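Local structure of DNA polymerase III subunit beta (Pseudomonas aeruginosa, 4TSZ) at residues V216-G221 with I225-G230; E9-P14 with D78-L83; V249-G254 with A360-P365. The protein forms a ring-shaped sliding clamp that tethers DNA polymerases and other proteins to DNA and gives them processivity. One frame throughout, in Å; residues are numbered along the deposited sequence.

Contact 1: residues V216-G221 with I225-G230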
loop_
_atom_site.group_PDB
_atom_site.type_symbol
_atom_site.label_atom_id
_atom_site.label_comp_id
_atom_site.label_asym_id
_atom_site.label_seq_id
_atom_site.Cartn_x
_atom_site.Cartn_y
_atom_site.Cartn_z
ATOM N N VAL E 216 1.256 -27.510 14.804
ATOM C CA VAL E 216 2.296 -27.624 13.782
ATOM C C VAL E 216 3.354 -28.655 14.211
ATOM O O VAL E 216 3.817 -28.637 15.351
ATOM C CB VAL E 216 2.885 -26.248 13.330
ATOM C CG1 VAL E 216 3.540 -25.486 14.486
ATOM C CG2 VAL E 216 3.845 -26.396 12.145
ATOM N N GLY E 217 3.674 -29.565 13.302
ATOM C CA GLY E 217 4.715 -30.556 13.507
ATOM C C GLY E 217 6.032 -29.964 13.050
ATOM O O GLY E 217 6.126 -29.478 11.921
ATOM N N ILE E 218 7.045 -29.968 13.930
ATOM C CA ILE E 218 8.368 -29.418 13.623
ATOM C C ILE E 218 9.418 -30.512 13.551
ATOM O O ILE E 218 9.448 -31.396 14.411
ATOM C CB ILE E 218 8.791 -28.296 14.629
ATOM C CG1 ILE E 218 7.788 -27.109 14.655
ATOM C CG2 ILE E 218 10.249 -27.818 14.417
ATOM C CD1 ILE E 218 7.618 -26.309 13.357
ATOM N N VAL E 219 10.296 -30.431 12.536
ATOM C CA VAL E 219 11.433 -31.328 12.385
ATOM C C VAL E 219 12.666 -30.440 12.277
ATOM O O VAL E 219 12.734 -29.556 11.416
ATOM C CB VAL E 219 11.336 -32.342 11.194
ATOM C CG1 VAL E 219 12.612 -33.183 11.074
ATOM C CG2 VAL E 219 10.108 -33.245 11.322
ATOM N N LEU E 220 13.628 -30.671 13.167
ATOM C CA LEU E 220 14.905 -29.976 13.151
ATOM C C LEU E 220 15.944 -30.950 12.618
ATOM O O LEU E 220 16.136 -32.022 13.197
ATOM C CB LEU E 220 15.310 -29.456 14.551
ATOM C CG LEU E 220 14.398 -28.422 15.235
ATOM C CD1 LEU E 220 15.031 -27.913 16.518
ATOM C CD2 LEU E 220 14.065 -27.231 14.306
ATOM N N GLY E 221 16.538 -30.597 11.486
ATOM C CA GLY E 221 17.595 -31.374 10.850
ATOM C C GLY E 221 18.902 -30.620 10.941
ATOM O O GLY E 221 18.921 -29.483 11.418
ATOM N N ILE E 225 14.870 -27.106 8.367
ATOM C CA ILE E 225 13.751 -27.038 9.304
ATOM C C ILE E 225 12.495 -27.375 8.500
ATOM O O ILE E 225 12.336 -26.885 7.378
ATOM C CB ILE E 225 13.615 -25.715 10.130
ATOM C CG1 ILE E 225 12.405 -25.809 11.117
ATOM C CG2 ILE E 225 13.534 -24.457 9.220
ATOM C CD1 ILE E 225 12.281 -24.737 12.186
ATOM N N ARG E 226 11.618 -28.216 9.063
ATOM C CA ARG E 226 10.358 -28.573 8.424
ATOM C C ARG E 226 9.192 -28.285 9.372
ATOM O O ARG E 226 9.257 -28.618 10.553
ATOM C CB ARG E 226 10.349 -30.043 7.961
ATOM C CG ARG E 226 9.243 -30.341 6.948
ATOM C CD ARG E 226 9.159 -31.807 6.581
ATOM N NE ARG E 226 8.544 -32.598 7.647
ATOM C CZ ARG E 226 8.514 -33.927 7.677
ATOM N NH1 ARG E 226 9.084 -34.634 6.708
ATOM N NH2 ARG E 226 7.936 -34.559 8.690
ATOM N N ALA E 227 8.141 -27.648 8.843
ATOM C CA ALA E 227 6.916 -27.322 9.567
ATOM C C ALA E 227 5.737 -27.870 8.771
ATOM O O ALA E 227 5.579 -27.525 7.600
ATOM C CB ALA E 227 6.790 -25.818 9.754
ATOM N N THR E 228 4.949 -28.772 9.386
ATOM C CA THR E 228 3.803 -29.439 8.756
ATOM C C THR E 228 2.499 -29.125 9.496
ATOM O O THR E 228 2.464 -29.236 10.717
ATOM C CB THR E 228 4.065 -30.968 8.668
ATOM O OG1 THR E 228 5.346 -31.198 8.079
ATOM C CG2 THR E 228 2.999 -31.705 7.871
ATOM N N THR E 229 1.430 -28.762 8.752
ATOM C CA THR E 229 0.100 -28.469 9.310
ATOM C C THR E 229 -1.030 -29.326 8.692
ATOM O O THR E 229 -2.207 -29.097 8.989
ATOM C CB THR E 229 -0.254 -26.981 9.209
ATOM O OG1 THR E 229 -0.396 -26.646 7.830
ATOM C CG2 THR E 229 0.730 -26.067 9.945
ATOM N N GLY E 230 -0.683 -30.288 7.843
ATOM C CA GLY E 230 -1.685 -31.151 7.219
ATOM C C GLY E 230 -2.197 -30.601 5.906
ATOM O O GLY E 230 -2.450 -31.366 4.968
#

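Contact 2: residues E9-P14 with D78-L83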
loop_
_atom_site.group_PDB
_atom_site.type_symbol
_atom_site.label_atom_id
_atom_site.label_comp_id
_atom_site.label_asym_id
_atom_site.label_seq_id
_atom_site.Cartn_x
_atom_site.Cartn_y
_atom_site.Cartn_z
ATOM N N GLU E 9 -12.265 -22.854 -5.217
ATOM C CA GLU E 9 -11.796 -22.569 -3.856
ATOM C C GLU E 9 -10.834 -23.615 -3.316
ATOM O O GLU E 9 -9.900 -23.253 -2.598
ATOM C CB GLU E 9 -12.978 -22.333 -2.895
ATOM C CG GLU E 9 -13.798 -21.085 -3.214
ATOM C CD GLU E 9 -14.673 -21.149 -4.458
ATOM O OE1 GLU E 9 -14.981 -22.277 -4.914
ATOM O OE2 GLU E 9 -15.028 -20.071 -4.990
ATOM N N ALA E 10 -11.045 -24.894 -3.675
ATOM C CA ALA E 10 -10.188 -26.009 -3.259
ATOM C C ALA E 10 -8.790 -25.884 -3.875
ATOM O O ALA E 10 -7.809 -26.186 -3.200
ATOM C CB ALA E 10 -10.822 -27.339 -3.647
ATOM N N LEU E 11 -8.703 -25.402 -5.137
ATOM C CA LEU E 11 -7.436 -25.187 -5.829
ATOM C C LEU E 11 -6.784 -23.890 -5.359
ATOM O O LEU E 11 -5.571 -23.862 -5.133
ATOM C CB LEU E 11 -7.645 -25.177 -7.361
ATOM C CG LEU E 11 -6.409 -24.884 -8.249
ATOM C CD1 LEU E 11 -5.328 -25.959 -8.090
ATOM C CD2 LEU E 11 -6.804 -24.719 -9.701
ATOM N N LEU E 12 -7.589 -22.820 -5.226
ATOM C CA LEU E 12 -7.122 -21.488 -4.835
ATOM C C LEU E 12 -6.366 -21.429 -3.512
ATOM O O LEU E 12 -5.315 -20.785 -3.472
ATOM C CB LEU E 12 -8.269 -20.464 -4.873
ATOM C CG LEU E 12 -7.907 -18.979 -4.863
ATOM C CD1 LEU E 12 -7.029 -18.598 -6.060
ATOM C CD2 LEU E 12 -9.161 -18.126 -4.829
ATOM N N LYS E 13 -6.879 -22.088 -2.448
ATOM C CA LYS E 13 -6.241 -22.084 -1.122
ATOM C C LYS E 13 -4.756 -22.522 -1.154
ATOM O O LYS E 13 -3.907 -21.667 -0.880
ATOM C CB LYS E 13 -7.081 -22.821 -0.058
ATOM N N PRO E 14 -4.395 -23.769 -1.580
ATOM C CA PRO E 14 -2.965 -24.130 -1.648
ATOM C C PRO E 14 -2.171 -23.363 -2.702
ATOM O O PRO E 14 -0.993 -23.080 -2.481
ATOM C CB PRO E 14 -3.000 -25.629 -1.964
ATOM C CG PRO E 14 -4.296 -25.850 -2.627
ATOM C CD PRO E 14 -5.242 -24.920 -1.962
ATOM N N ASP E 78 -3.883 -16.325 -10.729
ATOM C CA ASP E 78 -4.699 -15.221 -11.248
ATOM C C ASP E 78 -5.903 -15.715 -12.033
ATOM O O ASP E 78 -6.984 -15.145 -11.896
ATOM C CB ASP E 78 -3.862 -14.234 -12.083
ATOM C CG ASP E 78 -2.870 -13.389 -11.296
ATOM O OD1 ASP E 78 -2.965 -13.361 -10.046
ATOM O OD2 ASP E 78 -1.993 -12.766 -11.929
ATOM N N ILE E 79 -5.729 -16.802 -12.823
ATOM C CA ILE E 79 -6.816 -17.419 -13.588
ATOM C C ILE E 79 -7.827 -18.000 -12.586
ATOM O O ILE E 79 -9.014 -17.691 -12.678
ATOM C CB ILE E 79 -6.271 -18.464 -14.599
ATOM C CG1 ILE E 79 -5.633 -17.776 -15.821
ATOM C CG2 ILE E 79 -7.358 -19.467 -15.020
ATOM C CD1 ILE E 79 -4.595 -18.613 -16.545
ATOM N N CYS E 80 -7.335 -18.774 -11.600
ATOM C CA CYS E 80 -8.141 -19.387 -10.542
ATOM C C CYS E 80 -8.953 -18.329 -9.767
ATOM O O CYS E 80 -10.174 -18.466 -9.660
ATOM C CB CYS E 80 -7.267 -20.236 -9.617
ATOM S SG CYS E 80 -8.193 -21.394 -8.575
ATOM N N LYS E 81 -8.292 -17.238 -9.308
ATOM C CA LYS E 81 -8.933 -16.137 -8.579
ATOM C C LYS E 81 -10.017 -15.415 -9.421
ATOM O O LYS E 81 -11.071 -15.052 -8.891
ATOM C CB LYS E 81 -7.878 -15.114 -8.123
ATOM C CG LYS E 81 -7.852 -14.869 -6.619
ATOM C CD LYS E 81 -6.716 -13.932 -6.193
ATOM C CE LYS E 81 -5.354 -14.600 -6.132
ATOM N NZ LYS E 81 -4.360 -13.770 -5.403
ATOM N N SER E 82 -9.757 -15.228 -10.724
ATOM C CA SER E 82 -10.655 -14.543 -11.657
ATOM C C SER E 82 -11.880 -15.365 -12.089
ATOM O O SER E 82 -12.840 -14.800 -12.618
ATOM C CB SER E 82 -9.878 -14.072 -12.883
ATOM O OG SER E 82 -9.438 -15.189 -13.636
ATOM N N LEU E 83 -11.844 -16.692 -11.887
ATOM C CA LEU E 83 -12.952 -17.571 -12.260
ATOM C C LEU E 83 -14.178 -17.370 -11.359
ATOM O O LEU E 83 -14.006 -16.941 -10.215
ATOM C CB LEU E 83 -12.500 -19.038 -12.263
ATOM C CG LEU E 83 -11.687 -19.471 -13.485
ATOM C CD1 LEU E 83 -11.078 -20.827 -13.271
ATOM C CD2 LEU E 83 -12.525 -19.447 -14.756
#

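Contact 3: residues V249-G254 with A360-P365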
loop_
_atom_site.group_PDB
_atom_site.type_symbol
_atom_site.label_atom_id
_atom_site.label_comp_id
_atom_site.label_asym_id
_atom_site.label_seq_id
_atom_site.Cartn_x
_atom_site.Cartn_y
_atom_site.Cartn_z
ATOM N N VAL E 249 26.055 -11.507 26.455
ATOM C CA VAL E 249 25.723 -10.093 26.246
ATOM C C VAL E 249 24.461 -9.607 26.970
ATOM O O VAL E 249 24.179 -8.403 26.955
ATOM C CB VAL E 249 25.821 -9.602 24.773
ATOM C CG1 VAL E 249 27.205 -9.881 24.192
ATOM C CG2 VAL E 249 24.721 -10.208 23.906
ATOM N N LEU E 250 23.712 -10.529 27.613
ATOM C CA LEU E 250 22.509 -10.170 28.366
ATOM C C LEU E 250 22.918 -9.413 29.644
ATOM O O LEU E 250 23.746 -9.925 30.396
ATOM C CB LEU E 250 21.647 -11.408 28.696
ATOM C CG LEU E 250 21.183 -12.281 27.503
ATOM C CD1 LEU E 250 20.421 -13.503 27.977
ATOM C CD2 LEU E 250 20.347 -11.487 26.512
ATOM N N PRO E 251 22.429 -8.163 29.856
ATOM C CA PRO E 251 22.837 -7.400 31.049
ATOM C C PRO E 251 22.310 -8.030 32.346
ATOM O O PRO E 251 21.126 -8.343 32.456
ATOM C CB PRO E 251 22.301 -5.987 30.763
ATOM C CG PRO E 251 21.153 -6.206 29.866
ATOM C CD PRO E 251 21.484 -7.393 29.024
ATOM N N ARG E 252 23.210 -8.281 33.302
ATOM C CA ARG E 252 22.842 -8.963 34.545
ATOM C C ARG E 252 22.692 -8.078 35.785
ATOM O O ARG E 252 21.747 -8.271 36.557
ATOM C CB ARG E 252 23.789 -10.155 34.845
ATOM C CG ARG E 252 24.127 -11.093 33.670
ATOM C CD ARG E 252 23.005 -12.047 33.306
ATOM N NE ARG E 252 23.388 -12.970 32.240
ATOM C CZ ARG E 252 22.559 -13.836 31.665
ATOM N NH1 ARG E 252 21.295 -13.923 32.063
ATOM N NH2 ARG E 252 22.996 -14.646 30.708
ATOM N N GLY E 253 23.630 -7.159 35.996
ATOM C CA GLY E 253 23.648 -6.326 37.198
ATOM C C GLY E 253 22.830 -5.048 37.247
ATOM O O GLY E 253 23.057 -4.233 38.146
ATOM N N GLY E 254 21.884 -4.878 36.311
ATOM C CA GLY E 254 21.026 -3.694 36.202
ATOM C C GLY E 254 20.432 -3.210 37.514
ATOM O O GLY E 254 19.543 -3.856 38.077
ATOM N N ALA E 360 12.590 -10.892 26.565
ATOM C CA ALA E 360 13.689 -10.032 27.002
ATOM C C ALA E 360 14.272 -9.289 25.799
ATOM O O ALA E 360 14.489 -9.879 24.740
ATOM C CB ALA E 360 14.757 -10.845 27.723
ATOM N N TYR E 361 14.464 -7.978 25.955
ATOM C CA TYR E 361 14.956 -7.103 24.894
ATOM C C TYR E 361 16.145 -6.325 25.379
ATOM O O TYR E 361 16.105 -5.731 26.447
ATOM C CB TYR E 361 13.847 -6.169 24.390
ATOM C CG TYR E 361 12.620 -6.942 23.967
ATOM C CD1 TYR E 361 12.534 -7.508 22.698
ATOM C CD2 TYR E 361 11.582 -7.190 24.866
ATOM C CE1 TYR E 361 11.441 -8.291 22.326
ATOM C CE2 TYR E 361 10.480 -7.968 24.503
ATOM C CZ TYR E 361 10.414 -8.518 23.230
ATOM O OH TYR E 361 9.322 -9.261 22.851
ATOM N N VAL E 362 17.223 -6.357 24.601
ATOM C CA VAL E 362 18.481 -5.695 24.951
ATOM C C VAL E 362 18.775 -4.618 23.912
ATOM O O VAL E 362 18.715 -4.903 22.723
ATOM C CB VAL E 362 19.625 -6.733 25.067
ATOM C CG1 VAL E 362 20.921 -6.072 25.518
ATOM C CG2 VAL E 362 19.242 -7.874 26.019
ATOM N N VAL E 363 19.031 -3.371 24.352
ATOM C CA VAL E 363 19.340 -2.278 23.439
ATOM C C VAL E 363 20.637 -1.614 23.888
ATOM O O VAL E 363 20.669 -1.029 24.971
ATOM C CB VAL E 363 18.184 -1.231 23.277
ATOM C CG1 VAL E 363 18.542 -0.185 22.216
ATOM C CG2 VAL E 363 16.857 -1.892 22.925
ATOM N N MET E 364 21.687 -1.660 23.049
ATOM C CA MET E 364 22.943 -0.964 23.343
ATOM C C MET E 364 22.698 0.545 23.175
ATOM O O MET E 364 22.008 0.958 22.231
ATOM C CB MET E 364 24.091 -1.387 22.404
ATOM C CG MET E 364 24.815 -2.644 22.833
ATOM S SD MET E 364 25.444 -2.661 24.553
ATOM C CE MET E 364 26.894 -1.660 24.383
ATOM N N PRO E 365 23.248 1.381 24.077
ATOM C CA PRO E 365 23.049 2.831 23.931
ATOM C C PRO E 365 23.913 3.467 22.830
ATOM O O PRO E 365 24.672 2.785 22.134
ATOM C CB PRO E 365 23.425 3.364 25.322
ATOM C CG PRO E 365 24.445 2.419 25.815
ATOM C CD PRO E 365 24.078 1.067 25.257
#

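Contact 1: residues V216-G221 with I225-G230
Strands 216-221 and 225-228 run antiparallel, their axes 4.6 Å apart at the closest point and their directions 165° apart, with Gly217-Thr228 and Val219-Arg226 as hydrogen-bonded pairs and Ile218-Ala227 and Leu220-Ile225 as the non-hydrogen-bonded pairs; Thr229 and Gly230 belong to the loop that follows. Each hydrogen-bonded pair makes two bonds; Gly217 N to Thr228 O and Arg226 N to Val219 O, one from each pair, are both 2.9 Å long. Between them the alpha carbon of Ile218 comes within 3.3 Å of Arg226 O, a CA-H...O contact.

Ile218, Leu220, Ile225 and Ala227 share the buried face. The CG1 branch of Ile218 lies beside its own backbone N (chi1 -59°), and from there CD1 leans toward the neighbouring strand and meets the methyl of Ala227, CD1 to CB 3.7 Å. The same methyl is touched by CG2 of Val216, which also meets CG2 of Thr229. Ile225 stands fully extended, side by side with Leu220, and its CD1 packs on CD2 of Leu220 at 3.7 Å. Leu136 of helix 133-141 covers Val216 and Ile218, whereas Val195 and Val197 of strand 193-198 pack on Leu220 and Ile225 respectively.

The other face is more polar and partly exposed. Val219 and Arg226 lie alongside each other; a bend at chi3 (75°) keeps the guanidinium beside the valine, whose CG2 meets it obliquely, 3.7 Å from NH2 of Arg226. NH1 of the arginine forms a salt bridge with Glu122, which probably does more than the methyl contact to fix the group.

Two neighbouring antiparallel strands joined by a short turn make this a beta hairpin, here within the central domain of the clamp; strand 125-132 flanks it on one side and strand 232-237 on the other, all in one antiparallel sheet.

Contact 2: residues E9-P14 with D78-L83
Leu12 and Cys80 mark the closest approach of helices 9-14 and 78-82, whose axes pass 9.5 Å apart with their directions at 138°. The side chain of Leu12 begins with CB against the thiol, 3.8 Å from Cys80 SG. Its CG stands anti to the backbone N (chi1 -164°), which carries the two methyls across to the other helix. There CD1 comes up to the backbone, 3.7 Å from Lys81 N, and touches Cys80 CB and Lys81 CG as well. The second methyl, CD2, rests on the same lysine methylene, 3.9 Å from Lys81 CG. The Leu12 and Lys81 side chains cross at about a right angle, and Lys81 CG thus touches both methyls of the leucine.

Cys80 fills the space between the two leucines: its sulfur lies 3.7 Å from Leu12 N and 3.8 Å from Leu11 CD2. Leu11 continues onto Ile89 and Ile91 of strand 88-94, placing the helix pair against the sheet of the N-terminal domain. Beyond the contact, Ser82 O accepts a hydrogen bond from Arg271 of the second subunit, and Ile274 of that subunit packs on Asp78, Ile79 and Ser82.

No hydrogen bond or salt bridge joins the two segments; the thiol behaves as an apolar filler, and between them the contact is van der Waals, to which Arg8 NH2, one turn before Leu12 in helix 8-19, adds a hydrogen bond to Lys81 O.

Contact 3: residues V249-G254 with A360-P365
Leu250, which touches Val362 across the contact, also supports a flat group of its own segment: its CB lies 3.9 Å above the plane of the Arg252 guanidinium, over the centre of one face. NH2 of Arg252 forms a salt bridge with Glu247, so a salt bridge and an apolar contact on one face both bear on the group. The ring of Tyr361 belongs to the other side of its strand, where its side chain starts away from the loop; it packs on Val332 and Ile333, and its OH is hydrogen-bonded to Arg142 O.

Val362 carries the contact itself. Its CA-CB bond is directed at loop 249-254, and with CG1 anti to the backbone N (chi1 -176°) both methyls are presented to Pro251. The two side chains reach toward each other, with CG1 and CG2 of Val362 each 3.8 Å from Pro251 CD. CG2 has a second neighbour in Leu250, whose side chain crosses the valine at about a right angle; from Leu250 CD2 to Val362 CG2 is 3.8 Å. Val249 adds a looser touch through its carbonyl, O to Val362 CG1 at 4.3 Å. No hydrogen bond links the segments, and the closest contacts in the 130 Å² they bury are between apolar carbons.

The surroundings widen this small patch. Leu178 and Met180 of strand 177-184 pack on Leu250, and Leu350 of strand 349-353 lies against both Pro251 and Val362. A bound peptide packs on Val249, Val362, Met364 and Pro365, and Pro365 makes backbone hydrogen bonds to it. Loop and strand end thus form part of the hydrophobic peptide-binding pocket of bacterial beta clamps, set where the central and C-terminal domains meet.

From the N terminus, contact 2 comes first: its second helix returns to the first after 63 intervening residues and closes a loop within the N-terminal domain. Contact 1 follows, a local hairpin with three residues between its segments, in the central domain. Contact 3 closes last and spans most of the C-terminal domain, joining the loop ahead of strand 256-261 to the final strand, 359-363. The three are in series, neither nested nor crossing. Contacts 2 and 3 lie on opposite sides of the chain's centre, their own centres about 48 Å apart, whereas contact 1 sits about 26 Å from contact 2, centre to centre.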